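Local structure of PfkB family carbohydrate kinase (Listeria grayi DSM 20601, 4GM6) at residues C[268-272]-C[273-277]; C[331-334]-C[335-339]; C[142-145]-C[146-149]; C[166-169]-C[170-174]. The protein probably acts as a sugar kinase of the PfkB (ribokinase-like) family, transferring a phosphate group to a carbohydrate substrate that has not been established. All coordinates share one frame; numbering follows the deposited sequence.

In the fold
All four contacts are local, each made within one continuous run of chain, but they sit in different parts of the fold. Contacts 3 and 4 are neighbours, their centres about 14 Å apart: Trp142 packs on Trp167 and Met170, so the run before the short helix 144-147 shares a hydrophobic layer with helix 165-180. Contact 2 is a surface contact, about 33 Å between centres from contact 4 and across the centre of the chain from it, whereas contacts 1, 3 and 4 are partly buried. Contact 1 closes a hairpin at the margin of the nine-stranded sheet. Chemistry follows place: backbone ladder in contact 1, aspartate caps in contacts 2 and 3, aromatic and sulfur packing in contact 4.

Contact 1 of 4, residues C[268-272]-C[273-277]; sequences LWTQG and ECWES
Glu273, Leu268 and Trp275 bury the most surface here, and backbone bonds make the ladder. Leu268 and Trp275 form an antiparallel hydrogen-bonded pair: Trp275 N reaches Leu268 O at 2.8 Å and Leu268 N reaches Trp275 O at 3.0 Å. Leu268 O also lies in the indole plane of Trp275, at its edge, 3.4 Å from Trp275 CD1. Trp275 CG opposite its own carbonyl carbon (chi1 -59°) lays the ring there. Two residues nearer the turn, in the next hydrogen-bonded pair, Glu273 O accepts from Thr270 N at 2.9 Å; the return bond, Glu273 N to Thr270 O, is weak at 3.3 Å. Glu273 CG, beside its own backbone N, lies 3.5 Å from Gly272 C, just before it. On the face of Trp269 and Cys274, Glu273 O sits over the Trp269 ring, 3.6 Å from Trp269 CG, and Cys274 CB lies 3.9 Å from Trp269 CD1. That indole meets Tyr236 and His240; Leu268, on the other face, packs on Val313. With the strands at 156° and positive phi at Gln271 and Gly272, this is a beta hairpin with a two-residue loop, closed by a type I' turn, at the edge of the large ribokinase-like sheet.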
loop_
_atom_site.group_PDB
_atom_site.type_symbol
_atom_site.label_atom_id
_atom_site.label_comp_id
_atom_site.label_asym_id
_atom_site.label_seq_id
_atom_site.Cartn_x
_atom_site.Cartn_y
_atom_site.Cartn_z
ATOM N N LEU C 268 20.856 -36.210 -5.084
ATOM C CA LEU C 268 20.227 -37.305 -4.366
ATOM C C LEU C 268 21.106 -38.555 -4.496
ATOM O O LEU C 268 21.342 -39.044 -5.601
ATOM C CB LEU C 268 18.810 -37.546 -4.900
ATOM C CG LEU C 268 17.977 -38.651 -4.238
ATOM C CD1 LEU C 268 17.972 -38.499 -2.720
ATOM C CD2 LEU C 268 16.559 -38.623 -4.781
ATOM N N TRP C 269 21.595 -39.048 -3.350
ATOM C CA TRP C 269 22.545 -40.162 -3.307
ATOM C C TRP C 269 21.859 -41.384 -2.722
ATOM O O TRP C 269 21.268 -41.333 -1.636
ATOM C CB TRP C 269 23.767 -39.775 -2.458
ATOM C CG TRP C 269 24.882 -40.790 -2.452
ATOM C CD1 TRP C 269 26.063 -40.717 -3.143
ATOM C CD2 TRP C 269 24.924 -42.026 -1.716
ATOM N NE1 TRP C 269 26.832 -41.831 -2.892
ATOM C CE2 TRP C 269 26.159 -42.650 -2.020
ATOM C CE3 TRP C 269 24.038 -42.668 -0.841
ATOM C CZ2 TRP C 269 26.533 -43.885 -1.470
ATOM C CZ3 TRP C 269 24.417 -43.899 -0.290
ATOM C CH2 TRP C 269 25.650 -44.490 -0.611
ATOM N N THR C 270 21.950 -42.510 -3.433
ATOM C CA THR C 270 21.347 -43.729 -2.951
ATOM C C THR C 270 21.981 -44.960 -3.595
ATOM O O THR C 270 22.183 -45.003 -4.816
ATOM C CB THR C 270 19.818 -43.743 -3.137
ATOM O OG1 THR C 270 19.234 -44.767 -2.293
ATOM C CG2 THR C 270 19.443 -43.977 -4.588
ATOM N N GLN C 271 22.299 -45.942 -2.742
ATOM C CA GLN C 271 22.962 -47.188 -3.131
ATOM C C GLN C 271 24.153 -46.949 -4.059
ATOM O O GLN C 271 24.171 -47.437 -5.199
ATOM C CB GLN C 271 21.973 -48.218 -3.706
ATOM C CG GLN C 271 20.775 -47.627 -4.443
ATOM C CD GLN C 271 19.647 -48.649 -4.568
ATOM O OE1 GLN C 271 19.180 -49.197 -3.576
ATOM N NE2 GLN C 271 19.208 -48.919 -5.791
ATOM N N GLY C 272 25.115 -46.139 -3.618
ATOM C CA GLY C 272 26.409 -46.013 -4.306
ATOM C C GLY C 272 26.468 -44.967 -5.384
ATOM O O GLY C 272 27.532 -44.718 -5.954
ATOM N N GLU C 273 25.326 -44.333 -5.676
ATOM C CA GLU C 273 25.272 -43.349 -6.761
ATOM C C GLU C 273 24.712 -41.998 -6.335
ATOM O O GLU C 273 23.701 -41.921 -5.629
ATOM C CB GLU C 273 24.446 -43.877 -7.934
ATOM C CG GLU C 273 25.002 -45.141 -8.571
ATOM C CD GLU C 273 24.349 -45.439 -9.907
ATOM O OE1 GLU C 273 24.355 -44.547 -10.791
ATOM O OE2 GLU C 273 23.830 -46.562 -10.075
ATOM N N CYS C 274 25.382 -40.935 -6.783
ATOM C CA CYS C 274 24.865 -39.592 -6.667
ATOM C C CYS C 274 24.176 -39.290 -7.997
ATOM O O CYS C 274 24.721 -39.584 -9.065
ATOM C CB CYS C 274 26.007 -38.597 -6.393
ATOM S SG CYS C 274 25.485 -36.908 -5.950
ATOM N N TRP C 275 22.962 -38.749 -7.915
ATOM C CA TRP C 275 22.165 -38.325 -9.073
ATOM C C TRP C 275 21.915 -36.818 -9.025
ATOM O O TRP C 275 21.406 -36.306 -8.025
ATOM C CB TRP C 275 20.806 -39.028 -9.063
ATOM C CG TRP C 275 20.892 -40.509 -9.102
ATOM C CD1 TRP C 275 21.014 -41.352 -8.035
ATOM C CD2 TRP C 275 20.854 -41.334 -10.268
ATOM N NE1 TRP C 275 21.059 -42.653 -8.465
ATOM C CE2 TRP C 275 20.966 -42.672 -9.834
ATOM C CE3 TRP C 275 20.746 -41.073 -11.638
ATOM C CZ2 TRP C 275 20.968 -43.748 -10.722
ATOM C CZ3 TRP C 275 20.752 -42.144 -12.523
ATOM C CH2 TRP C 275 20.860 -43.466 -12.058
ATOM N N GLU C 276 22.246 -36.110 -10.106
ATOM C CA GLU C 276 22.094 -34.654 -10.135
ATOM C C GLU C 276 20.972 -34.200 -11.064
ATOM O O GLU C 276 20.660 -34.865 -12.044
ATOM C CB GLU C 276 23.397 -33.994 -10.584
ATOM C CG GLU C 276 24.597 -34.312 -9.710
ATOM C CD GLU C 276 25.917 -34.115 -10.436
ATOM O OE1 GLU C 276 25.997 -33.232 -11.320
ATOM O OE2 GLU C 276 26.879 -34.848 -10.120
ATOM N N SER C 277 20.382 -33.051 -10.751
ATOM C CA SER C 277 19.437 -32.393 -11.649
ATOM C C SER C 277 20.209 -31.501 -12.615
ATOM O O SER C 277 21.431 -31.433 -12.538
ATOM C CB SER C 277 18.483 -31.531 -10.833
ATOM O OG SER C 277 19.142 -30.363 -10.359
#

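Contact 2 of 4, residues C[331-334]-C[335-339]; sequences NPFD and EKTIA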
loop_
_atom_site.group_PDB
_atom_site.type_symbol
_atom_site.label_atom_id
_atom_site.label_comp_id
_atom_site.label_asym_id
_atom_site.label_seq_id
_atom_site.Cartn_x
_atom_site.Cartn_y
_atom_site.Cartn_z
ATOM N N ASN C 331 5.329 -23.480 -0.574
ATOM C CA ASN C 331 5.320 -23.620 -2.026
ATOM C C ASN C 331 3.888 -23.833 -2.477
ATOM O O ASN C 331 3.247 -24.788 -2.059
ATOM C CB ASN C 331 6.192 -24.824 -2.433
ATOM C CG ASN C 331 6.835 -24.651 -3.799
ATOM O OD1 ASN C 331 6.842 -23.555 -4.369
ATOM N ND2 ASN C 331 7.411 -25.724 -4.315
ATOM N N PRO C 332 3.363 -22.927 -3.320
ATOM C CA PRO C 332 1.949 -22.932 -3.675
ATOM C C PRO C 332 1.588 -23.804 -4.874
ATOM O O PRO C 332 0.419 -23.894 -5.229
ATOM C CB PRO C 332 1.682 -21.456 -4.026
ATOM C CG PRO C 332 2.992 -20.986 -4.594
ATOM C CD PRO C 332 4.073 -21.760 -3.871
ATOM N N PHE C 333 2.570 -24.443 -5.495
ATOM C CA PHE C 333 2.320 -25.078 -6.779
ATOM C C PHE C 333 1.808 -26.497 -6.627
ATOM O O PHE C 333 2.233 -27.225 -5.714
ATOM C CB PHE C 333 3.591 -25.044 -7.635
ATOM C CG PHE C 333 4.165 -23.668 -7.791
ATOM C CD1 PHE C 333 3.557 -22.736 -8.616
ATOM C CD2 PHE C 333 5.292 -23.296 -7.089
ATOM C CE1 PHE C 333 4.077 -21.461 -8.743
ATOM C CE2 PHE C 333 5.816 -22.028 -7.215
ATOM C CZ PHE C 333 5.213 -21.113 -8.038
ATOM N N ASP C 334 0.893 -26.897 -7.507
ATOM C CA ASP C 334 0.505 -28.302 -7.556
ATOM C C ASP C 334 1.510 -29.132 -8.347
ATOM O O ASP C 334 2.405 -28.595 -9.023
ATOM C CB ASP C 334 -0.914 -28.506 -8.094
ATOM C CG ASP C 334 -1.066 -28.069 -9.527
ATOM O OD1 ASP C 334 -0.046 -27.962 -10.251
ATOM O OD2 ASP C 334 -2.223 -27.827 -9.928
ATOM N N GLU C 335 1.361 -30.448 -8.245
ATOM C CA GLU C 335 2.312 -31.376 -8.843
ATOM C C GLU C 335 2.452 -31.187 -10.355
ATOM O O GLU C 335 3.562 -31.182 -10.888
ATOM C CB GLU C 335 1.929 -32.826 -8.539
ATOM C CG GLU C 335 2.854 -33.814 -9.231
ATOM C CD GLU C 335 2.552 -35.268 -8.907
ATOM O OE1 GLU C 335 1.671 -35.535 -8.068
ATOM O OE2 GLU C 335 3.210 -36.148 -9.493
ATOM N N LYS C 336 1.326 -31.044 -11.039
ATOM C CA LYS C 336 1.328 -30.899 -12.498
ATOM C C LYS C 336 2.131 -29.665 -12.930
ATOM O O LYS C 336 2.936 -29.719 -13.862
ATOM C CB LYS C 336 -0.115 -30.838 -13.006
ATOM C CG LYS C 336 -0.333 -29.986 -14.237
ATOM C CD LYS C 336 -0.513 -30.848 -15.462
ATOM C CE LYS C 336 -0.950 -30.005 -16.647
ATOM N NZ LYS C 336 -0.833 -30.795 -17.896
ATOM N N THR C 337 1.923 -28.558 -12.231
ATOM C CA THR C 337 2.650 -27.336 -12.512
ATOM C C THR C 337 4.151 -27.554 -12.370
ATOM O O THR C 337 4.934 -27.122 -13.209
ATOM C CB THR C 337 2.220 -26.220 -11.558
ATOM O OG1 THR C 337 0.818 -25.981 -11.721
ATOM C CG2 THR C 337 2.993 -24.952 -11.847
ATOM N N ILE C 338 4.549 -28.232 -11.303
ATOM C CA ILE C 338 5.958 -28.521 -11.053
ATOM C C ILE C 338 6.523 -29.480 -12.100
ATOM O O ILE C 338 7.594 -29.243 -12.673
ATOM C CB ILE C 338 6.150 -29.101 -9.633
ATOM C CG1 ILE C 338 5.717 -28.069 -8.573
ATOM C CG2 ILE C 338 7.598 -29.503 -9.403
ATOM C CD1 ILE C 338 5.552 -28.659 -7.183
ATOM N N ALA C 339 5.787 -30.554 -12.369
ATOM C CA ALA C 339 6.203 -31.532 -13.366
ATOM C C ALA C 339 6.330 -30.907 -14.761
ATOM O O ALA C 339 7.267 -31.223 -15.504
ATOM C CB ALA C 339 5.251 -32.725 -13.384
HETATM O O HOH W 1 -0.170 -24.636 -9.337
#
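Phe333 lays its CB against Ile338, 3.8 Å from Ile338 CG1, while its ring meets Thr337 obliquely, Phe333 CD1 lying 4.0 Å from Thr337 CG2; the Phe333 and Thr337 side chains cross at about a right angle. Pro332 CG covers the centre of one face of the same ring. The polar half of the contact belongs to Asp334. Its OD1 accepts twice from Thr337, at 2.9 Å from Thr337 N and at 2.6 Å from Thr337 OG1. The amide comes in nearly along the C-O axis of the carboxylate, with 160° at its hydrogen, whereas the hydroxyl approaches from above the carboxylate plane, 37° out of it. This is an N-cap: Asp334 stands immediately before helix 335-344, and its chi1 of 64°, with CG between the backbone N and the carbonyl carbon, turns OD1 back over the first turn. The helix end would probably stabilise the negative charge. A water bridges Asp334 N and Thr337 OG1, accepting from the first and donating to the second, which gives the hydroxyl a second partner. Asp334 O in turn takes Ile338 N at 3.2 Å, starting the helical bonding. Beyond the cap, Ile338 and Glu335 rest on Phe315 of helix 309-323, and Phe333 packs on Lys121 of the second subunit.

Contact 3 of 4, residues C[142-145]-C[146-149]; sequences WDLS and ELLK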
loop_
_atom_site.group_PDB
_atom_site.type_symbol
_atom_site.label_atom_id
_atom_site.label_comp_id
_atom_site.label_asym_id
_atom_site.label_seq_id
_atom_site.Cartn_x
_atom_site.Cartn_y
_atom_site.Cartn_z
ATOM N N TRP C 142 1.128 -36.050 23.792
ATOM C CA TRP C 142 0.781 -36.750 22.561
ATOM C C TRP C 142 0.629 -38.256 22.762
ATOM O O TRP C 142 1.561 -38.934 23.199
ATOM C CB TRP C 142 1.834 -36.482 21.491
ATOM C CG TRP C 142 1.887 -35.046 21.077
ATOM C CD1 TRP C 142 1.146 -34.450 20.108
ATOM C CD2 TRP C 142 2.718 -34.022 21.641
ATOM N NE1 TRP C 142 1.468 -33.114 20.020
ATOM C CE2 TRP C 142 2.430 -32.826 20.954
ATOM C CE3 TRP C 142 3.681 -34.005 22.658
ATOM C CZ2 TRP C 142 3.072 -31.619 21.248
ATOM C CZ3 TRP C 142 4.311 -32.811 22.956
ATOM C CH2 TRP C 142 4.004 -31.630 22.250
ATOM N N ASP C 143 -0.550 -38.773 22.432
ATOM C CA ASP C 143 -0.764 -40.208 22.387
ATOM C C ASP C 143 -0.095 -40.781 21.139
ATOM O O ASP C 143 -0.569 -40.576 20.024
ATOM C CB ASP C 143 -2.260 -40.528 22.399
ATOM C CG ASP C 143 -2.534 -42.019 22.544
ATOM O OD1 ASP C 143 -2.359 -42.746 21.541
ATOM O OD2 ASP C 143 -2.921 -42.463 23.652
ATOM N N LEU C 144 1.008 -41.504 21.331
ATOM C CA LEU C 144 1.852 -41.936 20.211
ATOM C C LEU C 144 1.168 -42.902 19.242
ATOM O O LEU C 144 1.291 -42.750 18.026
ATOM C CB LEU C 144 3.179 -42.522 20.712
ATOM C CG LEU C 144 4.168 -41.529 21.332
ATOM C CD1 LEU C 144 5.514 -42.190 21.595
ATOM C CD2 LEU C 144 4.339 -40.307 20.444
ATOM N N SER C 145 0.459 -43.894 19.774
ATOM C CA SER C 145 -0.295 -44.821 18.932
ATOM C C SER C 145 -1.236 -44.074 17.977
ATOM O O SER C 145 -1.488 -44.524 16.857
ATOM C CB SER C 145 -1.064 -45.852 19.783
ATOM O OG SER C 145 -1.648 -45.268 20.944
ATOM N N GLU C 146 -1.749 -42.930 18.421
ATOM C CA GLU C 146 -2.647 -42.136 17.592
ATOM C C GLU C 146 -1.841 -41.243 16.658
ATOM O O GLU C 146 -2.215 -41.020 15.502
ATOM C CB GLU C 146 -3.593 -41.302 18.463
ATOM C CG GLU C 146 -4.416 -42.136 19.437
ATOM C CD GLU C 146 -5.065 -43.328 18.760
ATOM O OE1 GLU C 146 -5.289 -44.361 19.435
ATOM O OE2 GLU C 146 -5.337 -43.233 17.543
ATOM N N LEU C 147 -0.718 -40.743 17.164
ATOM C CA LEU C 147 0.123 -39.829 16.405
ATOM C C LEU C 147 0.780 -40.533 15.226
ATOM O O LEU C 147 1.025 -39.917 14.176
ATOM C CB LEU C 147 1.208 -39.228 17.305
ATOM C CG LEU C 147 2.180 -38.274 16.608
ATOM C CD1 LEU C 147 1.443 -37.026 16.153
ATOM C CD2 LEU C 147 3.338 -37.906 17.522
ATOM N N LEU C 148 1.076 -41.819 15.407
ATOM C CA LEU C 148 1.797 -42.585 14.392
ATOM C C LEU C 148 0.896 -43.507 13.555
ATOM O O LEU C 148 1.382 -44.247 12.689
ATOM C CB LEU C 148 2.924 -43.398 15.048
ATOM C CG LEU C 148 3.977 -42.592 15.824
ATOM C CD1 LEU C 148 5.076 -43.505 16.346
ATOM C CD2 LEU C 148 4.569 -41.480 14.965
ATOM N N LYS C 149 -0.410 -43.453 13.803
ATOM C CA LYS C 149 -1.363 -44.328 13.117
ATOM C C LYS C 149 -1.500 -44.012 11.622
ATOM O O LYS C 149 -1.671 -42.853 11.227
ATOM C CB LYS C 149 -2.734 -44.258 13.798
ATOM C CG LYS C 149 -3.795 -45.177 13.195
ATOM C CD LYS C 149 -5.005 -44.348 12.786
ATOM C CE LYS C 149 -4.620 -43.376 11.676
ATOM N NZ LYS C 149 -5.323 -42.066 11.770
#
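A capped single turn of helix, 144-147, begins where Asp143 bends back on Glu146. Asp143 OD1 accepts from the backbone N of Glu146 at 3.2 Å through its anti lone pair, turned away from the other carboxylate oxygen. The N-H...O angle of 139° makes this a bent bond, and the same amide has a second, weak one to Asp143 O. On the syn side, 19° out of the carboxylate plane, Asp143 OD1 receives Ser145 OG at 2.7 Å, so two donors hold the one atom and help to set the rotation of the carboxylate. Asp143 reaches over the turn because its CG is swung opposite its own amide nitrogen (chi1 -172°).

Asp143 is thus the N-cap residue, and the first turn closes beneath it: Leu147 N donates to Asp143 O at 2.9 Å and Leu148 N to Leu144 O at 2.8 Å. The side chain of Glu146 bends at chi2 and runs back alongside the cap. Its CG lies 3.0 Å from Asp143 OD1, and Glu146 OE1 stays 4.0 Å from that oxygen. Two like charges this near could slightly raise the proton affinity of either carboxylate, with solvent screening much of the effect and the donors opposing it at Asp143.

The apolar side of the turn is built by leucines: Leu144 CD2 meets Leu147 CD2 at 3.9 Å. Leu147 and Leu148 reach Val28 of strand 27-30, while Leu144 packs on Glu177 of helix 165-180. Trp142, just before the cap, lies against Val103 and donates its NE1 to Phe101 O on the edge strand 97-104.

Contact 4 of 4, residues C[166-169]-C[170-174]; sequences FWLE and MVVKI
Phe166 O takes the amide of Met170 at 2.8 Å. The next bond along, from Val171 N to Trp167 O, is as short at 2.8 Å and much straighter, 171° at the hydrogen against 140°. Val172 N to Leu168 O and Lys173 N to Glu169 O continue the series of i to i+4 bonds. Met170 has the most to touch. Its CB stands 4.2 Å above one face of the Phe166 ring, towards the rim, and its CG lies 4.1 Å from Trp167 CZ3, the two side chains running side by side in the same direction. With CG opposite the backbone nitrogen, the bend at chi2 leaves Met170 SD obliquely above the Phe166 ring, 5.3 Å from its centroid and 40° off its normal, a loose Met-aromatic contact. The aromatic rings also meet, Phe166 CE2 lying 3.7 Å above the centre of a face of the Trp167 ring. Trp167 stacks further on Phe134, whose carbonyl oxygen accepts its NE1, and Val171 faces Val156 of strand 153-157. The geometry is that of a regular alpha helix, 165-180, packed against the central sheet of the alpha/beta ribokinase-like fold.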
loop_
_atom_site.group_PDB
_atom_site.type_symbol
_atom_site.label_atom_id
_atom_site.label_comp_id
_atom_site.label_asym_id
_atom_site.label_seq_id
_atom_site.Cartn_x
_atom_site.Cartn_y
_atom_site.Cartn_z
ATOM N N PHE C 166 14.605 -31.466 26.427
ATOM C CA PHE C 166 13.305 -32.107 26.348
ATOM C C PHE C 166 12.930 -32.479 24.908
ATOM O O PHE C 166 12.459 -33.581 24.662
ATOM C CB PHE C 166 12.208 -31.200 26.906
ATOM C CG PHE C 166 10.829 -31.661 26.542
ATOM C CD1 PHE C 166 10.151 -32.556 27.355
ATOM C CD2 PHE C 166 10.230 -31.240 25.370
ATOM C CE1 PHE C 166 8.888 -33.005 27.017
ATOM C CE2 PHE C 166 8.963 -31.678 25.029
ATOM C CZ PHE C 166 8.295 -32.571 25.853
ATOM N N TRP C 167 13.087 -31.543 23.971
ATOM C CA TRP C 167 12.730 -31.810 22.575
ATOM C C TRP C 167 13.682 -32.803 21.914
ATOM O O TRP C 167 13.256 -33.659 21.136
ATOM C CB TRP C 167 12.619 -30.511 21.757
ATOM C CG TRP C 167 11.300 -29.847 21.977
ATOM C CD1 TRP C 167 11.070 -28.650 22.607
ATOM C CD2 TRP C 167 10.012 -30.364 21.617
ATOM N NE1 TRP C 167 9.719 -28.388 22.640
ATOM C CE2 TRP C 167 9.048 -29.427 22.049
ATOM C CE3 TRP C 167 9.580 -31.522 20.954
ATOM C CZ2 TRP C 167 7.680 -29.612 21.842
ATOM C CZ3 TRP C 167 8.216 -31.704 20.747
ATOM C CH2 TRP C 167 7.284 -30.750 21.191
ATOM N N LEU C 168 14.969 -32.690 22.232
ATOM C CA LEU C 168 15.946 -33.665 21.766
ATOM C C LEU C 168 15.489 -35.066 22.148
ATOM O O LEU C 168 15.399 -35.951 21.289
ATOM C CB LEU C 168 17.345 -33.387 22.350
ATOM C CG LEU C 168 18.417 -34.472 22.111
ATOM C CD1 LEU C 168 18.621 -34.783 20.620
ATOM C CD2 LEU C 168 19.728 -34.049 22.758
ATOM N N GLU C 169 15.187 -35.264 23.433
ATOM C CA GLU C 169 14.839 -36.604 23.936
ATOM C C GLU C 169 13.423 -37.009 23.543
ATOM O O GLU C 169 13.108 -38.197 23.479
ATOM C CB GLU C 169 14.976 -36.693 25.457
ATOM C CG GLU C 169 16.289 -36.178 26.019
ATOM C CD GLU C 169 16.401 -36.463 27.508
ATOM O OE1 GLU C 169 15.391 -36.301 28.235
ATOM O OE2 GLU C 169 17.499 -36.860 27.949
ATOM N N MET C 170 12.565 -36.021 23.305
ATOM C CA MET C 170 11.224 -36.309 22.821
ATOM C C MET C 170 11.257 -36.823 21.373
ATOM O O MET C 170 10.590 -37.810 21.037
ATOM C CB MET C 170 10.344 -35.062 22.932
ATOM C CG MET C 170 8.902 -35.284 22.525
ATOM S SD MET C 170 8.102 -36.474 23.608
ATOM C CE MET C 170 6.400 -36.330 23.062
ATOM N N VAL C 171 12.024 -36.145 20.517
ATOM C CA VAL C 171 12.194 -36.593 19.137
ATOM C C VAL C 171 12.811 -37.996 19.107
ATOM O O VAL C 171 12.376 -38.865 18.347
ATOM C CB VAL C 171 13.027 -35.591 18.302
ATOM C CG1 VAL C 171 13.232 -36.099 16.879
ATOM C CG2 VAL C 171 12.345 -34.234 18.272
ATOM N N VAL C 172 13.799 -38.240 19.959
ATOM C CA VAL C 172 14.396 -39.576 20.025
ATOM C C VAL C 172 13.364 -40.640 20.420
ATOM O O VAL C 172 13.343 -41.742 19.826
ATOM C CB VAL C 172 15.638 -39.607 20.947
ATOM C CG1 VAL C 172 16.120 -41.046 21.203
ATOM C CG2 VAL C 172 16.740 -38.752 20.334
ATOM N N LYS C 173 12.499 -40.319 21.399
ATOM C CA LYS C 173 11.509 -41.306 21.862
ATOM C C LYS C 173 10.496 -41.623 20.768
ATOM O O LYS C 173 10.004 -42.731 20.655
ATOM C CB LYS C 173 10.776 -40.833 23.120
ATOM C CG LYS C 173 11.594 -40.824 24.395
ATOM C CD LYS C 173 10.772 -40.257 25.548
ATOM C CE LYS C 173 11.647 -39.866 26.739
ATOM N NZ LYS C 173 12.203 -41.058 27.446
ATOM N N ILE C 174 10.165 -40.622 19.956
ATOM C CA ILE C 174 9.148 -40.788 18.900
ATOM C C ILE C 174 9.675 -41.600 17.733
ATOM O O ILE C 174 9.050 -42.646 17.355
ATOM C CB ILE C 174 8.625 -39.446 18.373
ATOM C CG1 ILE C 174 8.125 -38.605 19.542
ATOM C CG2 ILE C 174 7.530 -39.659 17.324
ATOM C CD1 ILE C 174 7.121 -39.333 20.443
#